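Side-chain contacts in tungstate ABC transporter, periplasmic tungstate-binding protein (Geobacter sulfurreducens, PDB 3LR1), which probably captures tungstate in the periplasm and hands it to the membrane part of an ABC transporter for uptake: residues A107-L110 / L111-G115; T129-L132 / D133-S137; H61-K64 / L65-F69. All blocks are in the same frame, centred on the assembly; numbering follows the deposited sequence.

Contact 1 of 3, residues A107-L110 / L111-G115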
loop_
_atom_site.group_PDB
_atom_site.type_symbol
_atom_site.label_atom_id
_atom_site.label_comp_id
_atom_site.label_asym_id
_atom_site.label_seq_id
_atom_site.Cartn_x
_atom_site.Cartn_y
_atom_site.Cartn_z
ATOM N N ALA A 107 19.640 4.335 7.524
ATOM C CA ALA A 107 19.210 3.124 8.256
ATOM C C ALA A 107 19.471 1.897 7.405
ATOM O O ALA A 107 19.971 0.878 7.891
ATOM C CB ALA A 107 17.669 3.201 8.677
ATOM N N LEU A 108 19.103 1.958 6.134
ATOM C CA LEU A 108 19.264 0.788 5.270
ATOM C C LEU A 108 20.781 0.517 5.103
ATOM O O LEU A 108 21.252 -0.627 5.221
ATOM C CB LEU A 108 18.556 1.005 3.930
ATOM C CG LEU A 108 17.022 1.155 4.002
ATOM C CD1 LEU A 108 16.434 1.360 2.530
ATOM C CD2 LEU A 108 16.384 -0.041 4.656
ATOM N N LYS A 109 21.552 1.581 4.891
ATOM C CA LYS A 109 22.990 1.403 4.696
ATOM C C LYS A 109 23.661 0.779 5.941
ATOM O O LYS A 109 24.574 -0.041 5.798
ATOM C CB LYS A 109 23.630 2.718 4.296
ATOM C CG LYS A 109 24.782 2.592 3.258
ATOM C CD LYS A 109 26.097 2.178 3.861
ATOM C CE LYS A 109 27.305 2.483 2.909
ATOM N NZ LYS A 109 28.591 2.660 3.638
ATOM N N LEU A 110 23.225 1.172 7.144
ATOM C CA LEU A 110 23.612 0.490 8.408
ATOM C C LEU A 110 23.299 -1.008 8.339
ATOM O O LEU A 110 24.131 -1.828 8.764
ATOM C CB LEU A 110 22.910 1.090 9.638
ATOM C CG LEU A 110 23.517 2.003 10.713
ATOM C CD1 LEU A 110 24.921 2.512 10.422
ATOM C CD2 LEU A 110 22.602 3.190 11.050
ATOM N N LEU A 111 22.123 -1.365 7.824
ATOM C CA LEU A 111 21.737 -2.790 7.648
ATOM C C LEU A 111 22.663 -3.527 6.691
ATOM O O LEU A 111 23.202 -4.586 7.033
ATOM C CB LEU A 111 20.264 -2.959 7.161
ATOM C CG LEU A 111 19.241 -2.494 8.196
ATOM C CD1 LEU A 111 17.793 -2.591 7.716
ATOM C CD2 LEU A 111 19.411 -3.309 9.464
ATOM N N ALA A 112 22.863 -2.971 5.505
ATOM C CA ALA A 112 23.727 -3.594 4.521
ATOM C C ALA A 112 25.163 -3.758 5.052
ATOM O O ALA A 112 25.785 -4.782 4.809
ATOM C CB ALA A 112 23.734 -2.804 3.235
ATOM N N THR A 113 25.662 -2.766 5.782
ATOM C CA THR A 113 27.042 -2.778 6.313
ATOM C C THR A 113 27.211 -3.772 7.446
ATOM O O THR A 113 28.226 -4.503 7.518
ATOM C CB THR A 113 27.457 -1.370 6.823
ATOM O OG1 THR A 113 27.349 -0.434 5.749
ATOM C CG2 THR A 113 28.922 -1.358 7.336
ATOM N N LYS A 114 26.254 -3.798 8.352
ATOM C CA LYS A 114 26.249 -4.788 9.422
ATOM C C LYS A 114 25.930 -6.222 8.884
ATOM O O LYS A 114 26.217 -7.215 9.551
ATOM C CB LYS A 114 25.233 -4.353 10.512
ATOM C CG LYS A 114 25.104 -5.282 11.744
ATOM C CD LYS A 114 26.196 -5.061 12.758
ATOM C CE LYS A 114 26.101 -6.071 13.929
ATOM N NZ LYS A 114 27.325 -6.948 14.066
ATOM N N GLY A 115 25.365 -6.329 7.680
ATOM C CA GLY A 115 24.900 -7.591 7.175
ATOM C C GLY A 115 23.701 -8.139 7.949
ATOM O O GLY A 115 23.570 -9.360 8.060
#

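Contact 2 of 3, residues T129-L132 / D133-S137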
loop_
_atom_site.group_PDB
_atom_site.type_symbol
_atom_site.label_atom_id
_atom_site.label_comp_id
_atom_site.label_asym_id
_atom_site.label_seq_id
_atom_site.Cartn_x
_atom_site.Cartn_y
_atom_site.Cartn_z
ATOM N N THR A 129 8.981 -0.582 -4.864
ATOM C CA THR A 129 9.523 0.606 -5.571
ATOM C C THR A 129 10.158 1.630 -4.633
ATOM O O THR A 129 11.211 2.222 -4.932
ATOM C CB THR A 129 8.383 1.259 -6.337
ATOM O OG1 THR A 129 7.980 0.353 -7.341
ATOM C CG2 THR A 129 8.739 2.625 -6.940
ATOM N N LYS A 130 9.534 1.862 -3.491
ATOM C CA LYS A 130 10.063 2.827 -2.558
ATOM C C LYS A 130 11.365 2.292 -1.971
ATOM O O LYS A 130 12.373 3.042 -1.830
ATOM C CB LYS A 130 9.071 3.149 -1.428
ATOM C CG LYS A 130 9.628 4.086 -0.330
ATOM C CD LYS A 130 9.753 5.531 -0.758
ATOM C CE LYS A 130 10.931 6.213 -0.070
ATOM N NZ LYS A 130 10.581 7.494 0.671
ATOM N N GLU A 131 11.325 1.018 -1.618
ATOM C CA GLU A 131 12.486 0.372 -1.054
ATOM C C GLU A 131 13.673 0.519 -2.045
ATOM O O GLU A 131 14.769 0.924 -1.656
ATOM C CB GLU A 131 12.188 -1.123 -0.757
ATOM C CG GLU A 131 13.389 -1.865 -0.185
ATOM C CD GLU A 131 13.550 -3.310 -0.716
ATOM O OE1 GLU A 131 12.576 -3.947 -1.173
ATOM O OE2 GLU A 131 14.678 -3.816 -0.674
ATOM N N LEU A 132 13.439 0.179 -3.321
ATOM C CA LEU A 132 14.492 0.279 -4.346
ATOM C C LEU A 132 14.991 1.719 -4.531
ATOM O O LEU A 132 16.233 2.000 -4.668
ATOM C CB LEU A 132 14.010 -0.323 -5.664
ATOM C CG LEU A 132 13.789 -1.857 -5.609
ATOM C CD1 LEU A 132 13.600 -2.412 -7.040
ATOM C CD2 LEU A 132 14.880 -2.665 -4.867
ATOM N N ASP A 133 14.062 2.658 -4.467
ATOM C CA ASP A 133 14.448 4.075 -4.532
ATOM C C ASP A 133 15.367 4.446 -3.390
ATOM O O ASP A 133 16.312 5.211 -3.601
ATOM C CB ASP A 133 13.221 5.007 -4.564
ATOM C CG ASP A 133 12.429 4.884 -5.875
ATOM O OD1 ASP A 133 12.932 4.256 -6.855
ATOM O OD2 ASP A 133 11.269 5.387 -5.899
ATOM N N LEU A 134 15.100 3.906 -2.189
ATOM C CA LEU A 134 15.898 4.219 -1.009
ATOM C C LEU A 134 17.258 3.546 -1.044
ATOM O O LEU A 134 18.234 4.182 -0.732
ATOM C CB LEU A 134 15.198 3.803 0.275
ATOM C CG LEU A 134 13.962 4.538 0.771
ATOM C CD1 LEU A 134 13.331 3.688 1.901
ATOM C CD2 LEU A 134 14.280 5.984 1.234
ATOM N N TRP A 135 17.340 2.267 -1.394
ATOM C CA TRP A 135 18.666 1.671 -1.715
ATOM C C TRP A 135 19.494 2.535 -2.709
ATOM O O TRP A 135 20.663 2.829 -2.470
ATOM C CB TRP A 135 18.541 0.243 -2.231
ATOM C CG TRP A 135 18.155 -0.772 -1.176
ATOM C CD1 TRP A 135 17.058 -1.577 -1.190
ATOM C CD2 TRP A 135 18.870 -1.102 0.023
ATOM N NE1 TRP A 135 17.051 -2.404 -0.102
ATOM C CE2 TRP A 135 18.128 -2.094 0.689
ATOM C CE3 TRP A 135 20.065 -0.642 0.609
ATOM C CZ2 TRP A 135 18.534 -2.629 1.899
ATOM C CZ3 TRP A 135 20.460 -1.179 1.791
ATOM C CH2 TRP A 135 19.704 -2.152 2.436
ATOM N N LYS A 136 18.880 2.965 -3.798
ATOM C CA LYS A 136 19.574 3.793 -4.778
ATOM C C LYS A 136 20.051 5.141 -4.192
ATOM O O LYS A 136 21.166 5.549 -4.454
ATOM C CB LYS A 136 18.678 4.023 -6.015
ATOM C CG LYS A 136 19.441 4.423 -7.279
ATOM C CD LYS A 136 18.485 4.925 -8.382
ATOM C CE LYS A 136 18.882 4.381 -9.769
ATOM N NZ LYS A 136 18.276 5.180 -10.904
ATOM N N SER A 137 19.216 5.808 -3.382
ATOM C CA SER A 137 19.589 7.048 -2.646
ATOM C C SER A 137 20.710 6.819 -1.638
ATOM O O SER A 137 21.505 7.725 -1.358
ATOM C CB SER A 137 18.375 7.622 -1.889
ATOM O OG SER A 137 17.347 8.100 -2.764
#

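Contact 3 of 3, residues H61-K64 / L65-F69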
loop_
_atom_site.group_PDB
_atom_site.type_symbol
_atom_site.label_atom_id
_atom_site.label_comp_id
_atom_site.label_asym_id
_atom_site.label_seq_id
_atom_site.Cartn_x
_atom_site.Cartn_y
_atom_site.Cartn_z
ATOM N N HIS A 61 -1.225 1.802 -4.474
ATOM C CA HIS A 61 -0.076 2.691 -4.289
ATOM C C HIS A 61 0.999 2.056 -5.162
ATOM O O HIS A 61 1.692 1.166 -4.739
ATOM C CB HIS A 61 0.391 2.803 -2.780
ATOM C CG HIS A 61 1.620 3.644 -2.622
ATOM N ND1 HIS A 61 1.770 4.861 -3.264
ATOM C CD2 HIS A 61 2.801 3.409 -2.004
ATOM C CE1 HIS A 61 2.980 5.344 -3.023
ATOM N NE2 HIS A 61 3.624 4.484 -2.267
ATOM N N ALA A 62 1.163 2.536 -6.390
ATOM C CA ALA A 62 2.149 1.947 -7.343
ATOM C C ALA A 62 2.214 2.886 -8.524
ATOM O O ALA A 62 1.541 2.711 -9.576
ATOM C CB ALA A 62 1.717 0.582 -7.789
ATOM N N ARG A 63 2.942 3.943 -8.314
ATOM C CA ARG A 63 2.844 5.104 -9.199
ATOM C C ARG A 63 3.112 4.785 -10.691
ATOM O O ARG A 63 2.329 5.159 -11.584
ATOM C CB ARG A 63 3.794 6.221 -8.715
ATOM C CG ARG A 63 3.727 7.509 -9.580
ATOM C CD ARG A 63 2.239 7.908 -9.891
ATOM N NE ARG A 63 1.884 9.249 -9.431
ATOM C CZ ARG A 63 1.653 9.557 -8.155
ATOM N NH1 ARG A 63 1.753 8.606 -7.221
ATOM N NH2 ARG A 63 1.323 10.800 -7.795
ATOM N N LYS A 64 4.170 4.050 -10.976
ATOM C CA LYS A 64 4.474 3.764 -12.379
ATOM C C LYS A 64 3.371 2.961 -13.028
ATOM O O LYS A 64 3.052 3.119 -14.204
ATOM C CB LYS A 64 5.788 3.022 -12.578
ATOM C CG LYS A 64 6.885 3.452 -11.687
ATOM C CD LYS A 64 8.222 2.698 -11.986
ATOM C CE LYS A 64 9.440 3.499 -11.432
ATOM N NZ LYS A 64 9.884 3.138 -10.055
ATOM N N LEU A 65 2.872 1.993 -12.297
ATOM C CA LEU A 65 1.839 1.130 -12.832
ATOM C C LEU A 65 0.503 1.877 -12.998
ATOM O O LEU A 65 -0.224 1.665 -13.956
ATOM C CB LEU A 65 1.673 -0.069 -11.921
ATOM C CG LEU A 65 2.856 -1.012 -11.890
ATOM C CD1 LEU A 65 2.478 -2.181 -10.974
ATOM C CD2 LEU A 65 3.270 -1.474 -13.353
ATOM N N GLU A 66 0.201 2.780 -12.095
ATOM C CA GLU A 66 -1.003 3.604 -12.173
ATOM C C GLU A 66 -0.902 4.495 -13.416
ATOM O O GLU A 66 -1.865 4.644 -14.150
ATOM C CB GLU A 66 -1.126 4.489 -10.944
ATOM C CG GLU A 66 -1.417 3.777 -9.599
ATOM C CD GLU A 66 -1.168 4.712 -8.403
ATOM O OE1 GLU A 66 -0.395 4.395 -7.478
ATOM O OE2 GLU A 66 -1.747 5.789 -8.388
ATOM N N ASP A 67 0.271 5.113 -13.632
ATOM C CA ASP A 67 0.469 5.944 -14.819
ATOM C C ASP A 67 0.228 5.193 -16.099
ATOM O O ASP A 67 -0.369 5.732 -17.037
ATOM C CB ASP A 67 1.853 6.595 -14.824
ATOM C CG ASP A 67 1.989 7.724 -13.779
ATOM O OD1 ASP A 67 1.011 8.211 -13.140
ATOM O OD2 ASP A 67 3.111 8.138 -13.564
ATOM N N LYS A 68 0.722 3.959 -16.160
ATOM C CA LYS A 68 0.537 3.119 -17.329
ATOM C C LYS A 68 -0.926 2.781 -17.545
ATOM O O LYS A 68 -1.384 2.744 -18.633
ATOM C CB LYS A 68 1.385 1.827 -17.233
ATOM C CG LYS A 68 1.350 1.007 -18.494
ATOM C CD LYS A 68 2.321 -0.167 -18.525
ATOM C CE LYS A 68 2.166 -0.959 -19.805
ATOM N NZ LYS A 68 0.903 -1.717 -19.878
ATOM N N PHE A 69 -1.646 2.514 -16.471
ATOM C CA PHE A 69 -3.068 2.165 -16.513
ATOM C C PHE A 69 -3.885 3.304 -17.105
ATOM O O PHE A 69 -4.809 3.082 -17.894
ATOM C CB PHE A 69 -3.502 1.813 -15.094
ATOM C CG PHE A 69 -4.871 1.187 -14.966
ATOM C CD1 PHE A 69 -5.058 -0.139 -15.213
ATOM C CD2 PHE A 69 -5.935 1.915 -14.539
ATOM C CE1 PHE A 69 -6.359 -0.732 -15.059
ATOM C CE2 PHE A 69 -7.222 1.370 -14.390
ATOM C CZ PHE A 69 -7.416 0.050 -14.640
#

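Contact 1 of 3, residues A107-L110 / L111-G115
Thr113 turns its hydroxyl back onto the preceding turn of the helix, where OG1 donates to Lys109 O at 2.8 Å. The same oxygen also takes the backbone N-H of Thr113, with N 2.9 Å from Lys109 O, and the two donors arrive from opposite faces of the carbonyl plane. One residue thus grips one acceptor twice. The rotation behind this is a chi1 of -58°, which sets OG1 beside the backbone N and leaves the methyl CG2 on the side of the carbonyl carbon. The aliphatic part of Lys109 slants across the hydroxyl: its chain bends at chi2 (-80°) and brings CD to 3.5 Å from Thr113 OG1. This polar pair lies on the exposed flank of the helix.

The buried flank is apolar. Leu111 lays CG 3.5 Å from Ala107 O and extends one branch toward its neighbour a turn back, Leu108 CD2 standing 4.2 Å from Leu111 CD1. Both leucines touch Phe118 of strand 118-120, while Leu108 also meets Ile88 of strand 78-90. Ala112 packs against Trp135 of helix 126-137 and Trp146. The division of polar and apolar residues is that of an amphipathic helix laid on a sheet.

Regular backbone bonding carries this order as far as Lys114, whose N donates to Leu110 O at 2.9 Å. Gly115 then adopts a positive phi of 67°, and its N makes a weak bond to Ala112 O, while Ala116 N turns back to Leu111 O. With Gly115 as the C-prime residue, helix 104-114 closes in a Schellman motif.

Contact 2 of 3, residues T129-L132 / D133-S137
Trp135 brings the edge of its indole up against the carboxylate of Glu131, one helical turn earlier. NE1 donates to Glu131 OE2 at 2.8 Å; the oxygen lies in the plane of the ring and uses its anti lone pair. The bond is bent, with an N-H...O angle of 139°, and the carboxylate stands steeply to the indole, their planes 73° apart. Glu131 reaches this position with CG anti to the backbone N (chi1 179°) and a bend at chi2, whereas CG of Trp135 lies beside its own backbone N, anti to the carbonyl carbon. Backbone bonding supports the pair, Trp135 N lying 2.9 Å from Glu131 O. Leu132 adds an apolar neighbour, its CD2 4.4 Å from Trp135 CD1.

On another side of the helix, Lys130 curls its chain over Leu134, and the two cross obliquely with Lys130 CE 3.6 Å from Leu134 CG. Thr129 and Asp133 run side by side in the same direction, Thr129 CG2 being 3.9 Å from Asp133 OD2. Further along, Ser137 OG donates to Asp133 O at 3.2 Å, from the face opposite to that used by Ser137 N.

The carboxylate of Glu131 is held at both oxygens: OE1 bonds Ser120 OG, and OE2, besides the indole, bonds Tyr147 OH. Such a set of partners would probably stabilise its charged form. Helix 126-137 is the crossover of a beta-alpha-beta unit, and Glu131 ties it to both parallel strands, 118-120 and 147-149, while Leu134 and Trp135 pack against helix 104-114.

Contact 3 of 3, residues H61-K64 / L65-F69
Ala62, not yet helical (phi -171°), stands at the N-cap position of helix 63-71, and its carbonyl O accepts the first-turn bond from Glu66 N at 2.9 Å. Glu66 answers with its side chain: OE1 takes the amide of Ala62, 2.7 Å from Ala62 N, in a nearly straight bond (167°) on its anti lone pair. Chi1 of -68° keeps CG close to the N-cap, 3.1 Å from Ala62 O, and the extended chain beyond carries the carboxylate back to the amide. The other oxygen, OE2, forms a salt bridge with Arg78.

The turn lies where strand 57-60 leads into helix 63-71, in a periplasmic binding protein fold, and the side chain of His61 comes within about 5 Å of a bound tungsten ion. His61 also meets the ring of Tyr199.

Along the outer flank Arg63 and Asp67 pair loosely. The salt bridge from Arg63 NE to Asp67 OD1 is long at 3.9 Å, the flat groups stand almost perpendicular, and the methylene CD comes nearer, 3.5 Å from Asp67 OD1. The stronger partner of Arg63 is Asp80, reached through NH2. Ala62 CB approaches Leu65 CB to 4.2 Å, and Leu65 leans on Leu47 of helix 43-51.

In the fold
Contacts 2 and 3 illustrate how short helical turns are arranged around a ligand cleft, while contact 1 packs behind contact 2, away from the ion. Contacts 1 and 2, with centres 14 Å apart, belong to adjacent helices that pack together: Leu108 CD1 lies 3.5 Å from Leu134 CB, and Leu108 O is equally close to Trp135 CH2. Contact 3 sits about 17 Å from contact 2, centre to centre, yet the two meet where Thr129 CG2 comes to 3.4 Å from Lys64 NZ. A bound tungsten ion lies about 5 Å from the side chain of His61 in contact 3, and one lies about 9 Å from that of Thr129 in contact 2. Contact 1 is remote from contact 3, their nearest atoms about 14 Å apart.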